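PDB 1RH1: colicin-B from Escherichia coli, which kills E. coli and closely related bacteria by forming channels that depolarise the cytoplasmic membrane and dissipate cellular energy. Local coordinates for residues 170-182 with 284-298. Numbering follows the deposited sequence.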
# COMPACT_ATOMS: atom_id res chain seq x y z
N ARG A 170 10.15 -2.32 13.87
CA ARG A 170 9.09 -1.77 14.68
C ARG A 170 8.46 -2.87 15.49
O ARG A 170 8.44 -4.04 15.10
CB ARG A 170 8.03 -1.13 13.82
CG ARG A 170 8.43 0.26 13.37
CD ARG A 170 7.34 0.98 12.59
NE ARG A 170 6.18 1.26 13.42
CZ ARG A 170 4.92 1.04 13.05
NH1 ARG A 170 3.97 1.33 13.91
NH2 ARG A 170 4.56 0.55 11.86
N LEU A 171 7.97 -2.52 16.66
CA LEU A 171 7.26 -3.45 17.50
C LEU A 171 5.79 -3.05 17.59
O LEU A 171 5.45 -2.02 18.16
CB LEU A 171 7.97 -3.43 18.85
CG LEU A 171 9.01 -4.47 19.16
CD1 LEU A 171 10.02 -4.62 18.07
CD2 LEU A 171 9.66 -4.06 20.42
N THR A 172 4.89 -3.78 16.95
CA THR A 172 3.44 -3.53 16.96
C THR A 172 2.67 -4.83 17.06
O THR A 172 3.24 -5.83 17.49
CB THR A 172 2.93 -2.82 15.69
OG1 THR A 172 3.42 -3.53 14.57
CG2 THR A 172 3.35 -1.38 15.66
N ASP A 173 1.39 -4.91 16.68
CA ASP A 173 0.69 -6.17 16.85
C ASP A 173 0.20 -6.77 15.56
O ASP A 173 0.20 -6.11 14.52
CB ASP A 173 -0.45 -5.98 17.88
CG ASP A 173 -1.77 -5.32 17.51
OD1 ASP A 173 -1.83 -4.42 16.68
OD2 ASP A 173 -2.77 -5.72 18.10
N LEU A 174 -0.14 -8.05 15.62
CA LEU A 174 -0.48 -8.87 14.47
C LEU A 174 -1.76 -9.63 14.70
O LEU A 174 -1.84 -10.56 15.52
CB LEU A 174 0.58 -9.93 14.18
CG LEU A 174 1.37 -9.94 12.94
CD1 LEU A 174 1.70 -11.36 12.68
CD2 LEU A 174 0.62 -9.34 11.79
N MET A 175 -2.76 -9.26 13.92
CA MET A 175 -4.00 -10.00 13.99
C MET A 175 -3.83 -11.27 13.17
O MET A 175 -3.80 -11.22 11.95
CB MET A 175 -5.09 -9.12 13.44
CG MET A 175 -6.39 -9.11 14.24
SD MET A 175 -6.20 -8.65 15.95
CE MET A 175 -6.85 -10.24 16.27
N GLN A 176 -3.64 -12.42 13.82
CA GLN A 176 -3.48 -13.66 13.09
C GLN A 176 -4.47 -14.74 13.49
O GLN A 176 -4.28 -15.47 14.46
CB GLN A 176 -2.11 -14.22 13.28
CG GLN A 176 -1.13 -13.37 12.55
CD GLN A 176 -0.22 -14.19 11.64
OE1 GLN A 176 -0.21 -13.98 10.43
NE2 GLN A 176 0.55 -15.12 12.23
N ASN A 177 -5.51 -14.84 12.65
CA ASN A 177 -6.65 -15.75 12.74
C ASN A 177 -7.59 -15.46 13.88
O ASN A 177 -8.00 -16.34 14.65
CB ASN A 177 -6.20 -17.23 12.84
CG ASN A 177 -5.80 -17.77 11.48
OD1 ASN A 177 -6.58 -17.74 10.52
ND2 ASN A 177 -4.56 -18.26 11.34
N GLY A 178 -7.95 -14.18 13.96
CA GLY A 178 -8.87 -13.73 14.97
C GLY A 178 -8.23 -13.64 16.34
O GLY A 178 -8.87 -13.07 17.21
N THR A 179 -7.03 -14.21 16.59
CA THR A 179 -6.31 -14.06 17.86
C THR A 179 -5.19 -13.03 17.68
O THR A 179 -4.44 -13.10 16.70
CB THR A 179 -5.73 -15.45 18.35
OG1 THR A 179 -4.32 -15.31 18.52
CG2 THR A 179 -6.02 -16.61 17.41
N GLN A 180 -5.09 -12.04 18.59
CA GLN A 180 -4.10 -10.96 18.48
C GLN A 180 -2.73 -11.35 19.02
O GLN A 180 -2.57 -11.89 20.11
CB GLN A 180 -4.62 -9.73 19.23
CG GLN A 180 -3.73 -8.50 19.43
CD GLN A 180 -4.32 -7.54 20.44
OE1 GLN A 180 -4.79 -6.47 20.09
NE2 GLN A 180 -4.37 -7.83 21.72
N TYR A 181 -1.73 -11.08 18.18
CA TYR A 181 -0.32 -11.33 18.46
C TYR A 181 0.49 -10.06 18.68
O TYR A 181 0.00 -8.98 18.34
CB TYR A 181 0.25 -12.08 17.30
CG TYR A 181 -0.20 -13.51 17.32
CD1 TYR A 181 -1.43 -13.89 16.77
CD2 TYR A 181 0.64 -14.46 17.90
CE1 TYR A 181 -1.81 -15.22 16.82
CE2 TYR A 181 0.25 -15.80 17.94
CZ TYR A 181 -0.97 -16.16 17.39
OH TYR A 181 -1.34 -17.48 17.45
N MET A 182 1.68 -10.11 19.27
CA MET A 182 2.57 -8.97 19.26
C MET A 182 3.81 -9.39 18.49
O MET A 182 4.39 -10.43 18.79
CB MET A 182 2.92 -8.56 20.67
CG MET A 182 1.71 -7.90 21.31
SD MET A 182 2.10 -6.32 22.06
CE MET A 182 2.69 -5.50 20.61
N SER A 284 6.53 1.05 22.62
CA SER A 284 5.33 0.57 21.96
C SER A 284 4.18 0.33 22.93
O SER A 284 4.34 -0.40 23.90
CB SER A 284 5.60 -0.72 21.23
OG SER A 284 4.46 -1.00 20.44
N ALA A 285 2.99 0.89 22.65
CA ALA A 285 1.87 0.79 23.56
C ALA A 285 0.60 0.26 22.91
O ALA A 285 -0.15 0.99 22.25
CB ALA A 285 1.58 2.16 24.14
N VAL A 286 0.33 -1.02 23.17
CA VAL A 286 -0.78 -1.75 22.58
C VAL A 286 -1.99 -1.98 23.48
O VAL A 286 -1.89 -2.16 24.68
CB VAL A 286 -0.19 -3.09 22.07
CG1 VAL A 286 -1.23 -4.10 21.60
CG2 VAL A 286 0.68 -2.75 20.88
N GLU A 287 -3.15 -2.04 22.85
CA GLU A 287 -4.43 -2.32 23.47
C GLU A 287 -4.88 -3.78 23.28
O GLU A 287 -5.17 -4.20 22.16
CB GLU A 287 -5.42 -1.37 22.87
CG GLU A 287 -6.83 -1.47 23.39
CD GLU A 287 -7.76 -0.52 22.67
OE1 GLU A 287 -8.41 0.27 23.34
OE2 GLU A 287 -7.81 -0.57 21.44
N ILE A 288 -4.93 -4.56 24.38
CA ILE A 288 -5.38 -5.96 24.40
C ILE A 288 -6.86 -5.93 24.00
O ILE A 288 -7.67 -5.37 24.75
CB ILE A 288 -5.26 -6.63 25.84
CG1 ILE A 288 -4.52 -5.74 26.82
CG2 ILE A 288 -4.51 -7.93 25.76
CD1 ILE A 288 -5.38 -4.54 27.37
N LEU A 289 -7.25 -6.44 22.81
CA LEU A 289 -8.62 -6.48 22.29
C LEU A 289 -9.41 -7.66 22.85
O LEU A 289 -8.88 -8.76 23.06
CB LEU A 289 -8.55 -6.56 20.74
CG LEU A 289 -8.80 -5.37 19.79
CD1 LEU A 289 -7.85 -4.21 19.98
CD2 LEU A 289 -8.50 -5.85 18.40
N ASP A 290 -10.70 -7.44 23.13
CA ASP A 290 -11.60 -8.47 23.68
C ASP A 290 -12.25 -9.34 22.63
O ASP A 290 -12.28 -8.97 21.46
CB ASP A 290 -12.71 -7.82 24.55
CG ASP A 290 -13.55 -6.70 23.94
OD1 ASP A 290 -13.00 -5.79 23.30
OD2 ASP A 290 -14.77 -6.72 24.15
N SER A 291 -12.81 -10.49 23.01
CA SER A 291 -13.40 -11.46 22.09
C SER A 291 -14.26 -11.11 20.89
O SER A 291 -14.23 -11.81 19.88
CB SER A 291 -14.16 -12.46 22.88
OG SER A 291 -13.32 -13.60 22.90
N ASN A 292 -15.08 -10.07 21.00
CA ASN A 292 -15.88 -9.68 19.86
C ASN A 292 -15.24 -8.57 19.07
O ASN A 292 -15.57 -8.34 17.91
CB ASN A 292 -17.31 -9.29 20.34
CG ASN A 292 -18.17 -10.56 20.58
OD1 ASN A 292 -18.92 -10.67 21.57
ND2 ASN A 292 -18.08 -11.56 19.69
N SER A 293 -14.26 -7.91 19.68
CA SER A 293 -13.49 -6.90 18.99
C SER A 293 -12.47 -7.57 18.06
O SER A 293 -12.18 -7.08 16.98
CB SER A 293 -12.86 -6.06 20.05
OG SER A 293 -12.45 -4.86 19.45
N LEU A 294 -11.96 -8.74 18.45
CA LEU A 294 -11.07 -9.59 17.65
C LEU A 294 -11.71 -10.00 16.33
O LEU A 294 -11.14 -9.73 15.28
CB LEU A 294 -10.72 -10.83 18.45
CG LEU A 294 -9.94 -10.52 19.68
CD1 LEU A 294 -9.90 -11.66 20.62
CD2 LEU A 294 -8.56 -10.17 19.27
N SER A 295 -12.90 -10.61 16.36
CA SER A 295 -13.70 -10.92 15.18
C SER A 295 -13.96 -9.68 14.31
O SER A 295 -13.90 -9.75 13.08
CB SER A 295 -15.03 -11.49 15.60
OG SER A 295 -14.81 -12.58 16.47
N GLN A 296 -14.25 -8.53 14.95
CA GLN A 296 -14.45 -7.27 14.25
C GLN A 296 -13.25 -6.90 13.42
O GLN A 296 -13.39 -6.52 12.25
CB GLN A 296 -14.63 -6.08 15.17
CG GLN A 296 -16.00 -5.70 15.69
CD GLN A 296 -15.97 -4.23 16.10
OE1 GLN A 296 -16.05 -3.87 17.28
NE2 GLN A 296 -15.83 -3.33 15.12
N ARG A 297 -12.08 -7.01 14.09
CA ARG A 297 -10.80 -6.68 13.49
C ARG A 297 -10.35 -7.73 12.49
O ARG A 297 -9.69 -7.38 11.51
CB ARG A 297 -9.69 -6.52 14.54
CG ARG A 297 -8.41 -5.96 13.91
CD ARG A 297 -7.38 -5.60 14.95
NE ARG A 297 -6.20 -5.01 14.35
CZ ARG A 297 -5.14 -4.67 15.10
NH1 ARG A 297 -5.10 -4.85 16.42
NH2 ARG A 297 -4.10 -4.12 14.49
N GLN A 298 -10.70 -9.00 12.70
CA GLN A 298 -10.31 -10.01 11.73
C GLN A 298 -11.04 -9.86 10.41
O GLN A 298 -10.46 -10.19 9.39
CB GLN A 298 -10.56 -11.40 12.26
CG GLN A 298 -9.77 -12.40 11.44
CD GLN A 298 -8.29 -12.05 11.31
OE1 GLN A 298 -7.46 -12.34 12.18
NE2 GLN A 298 -7.96 -11.40 10.20
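Arg-297 and Asp-173 illustrate how one buried ion pair can fasten the start of a long helix to a β-hairpin. With CG anti to the backbone N (chi1 -171°), the arginine runs extended from the first turns of the helix and meets the carboxylate end-on: NH1 lies 3.0 Å from Asp-173 OD2 and NH2 3.2 Å from OD1. Both oxygens are approached on their syn side, but the two planes are turned 49° apart and both nitrogens lie out of the carboxylate plane, which makes the end-on pair twisted. NH2 also bonds to the carbonyl of Thr-260, which should further restrict rotation of the guanidinium.

The aliphatic part of the same side chain lies obliquely across Met-175, whose SD sits 3.4 Å from Arg-297 CD. Bent at chi2 and chi3, the methionine carries its CE to Leu-294 CD2, 3.5 Å away, the two side chains crossing nearly at right angles. At the hairpin turn, Gln-298 bends at chi2 (52°) and brings OE1 to 2.6 Å from Gly-178 N in a nearly straight bond, tying the helix to the turn backbone.

Ahead of the helix, on strand 281-286, Val-286 meets Met-182 tip to tip, and Ser-284 OG donates to Leu-171 O (2.7 Å), from outside the carbonyl plane. Gln-180, extended beyond CG, lays its terminal amide against the backbone of residues 287-289. Strands 169-176 and 179-186 form an antiparallel β-hairpin, packed against strand 281-286 and the beginning of helix 291-340, the long helix that leads from the β-rich N-terminal part of this colicin to its pore-forming domain.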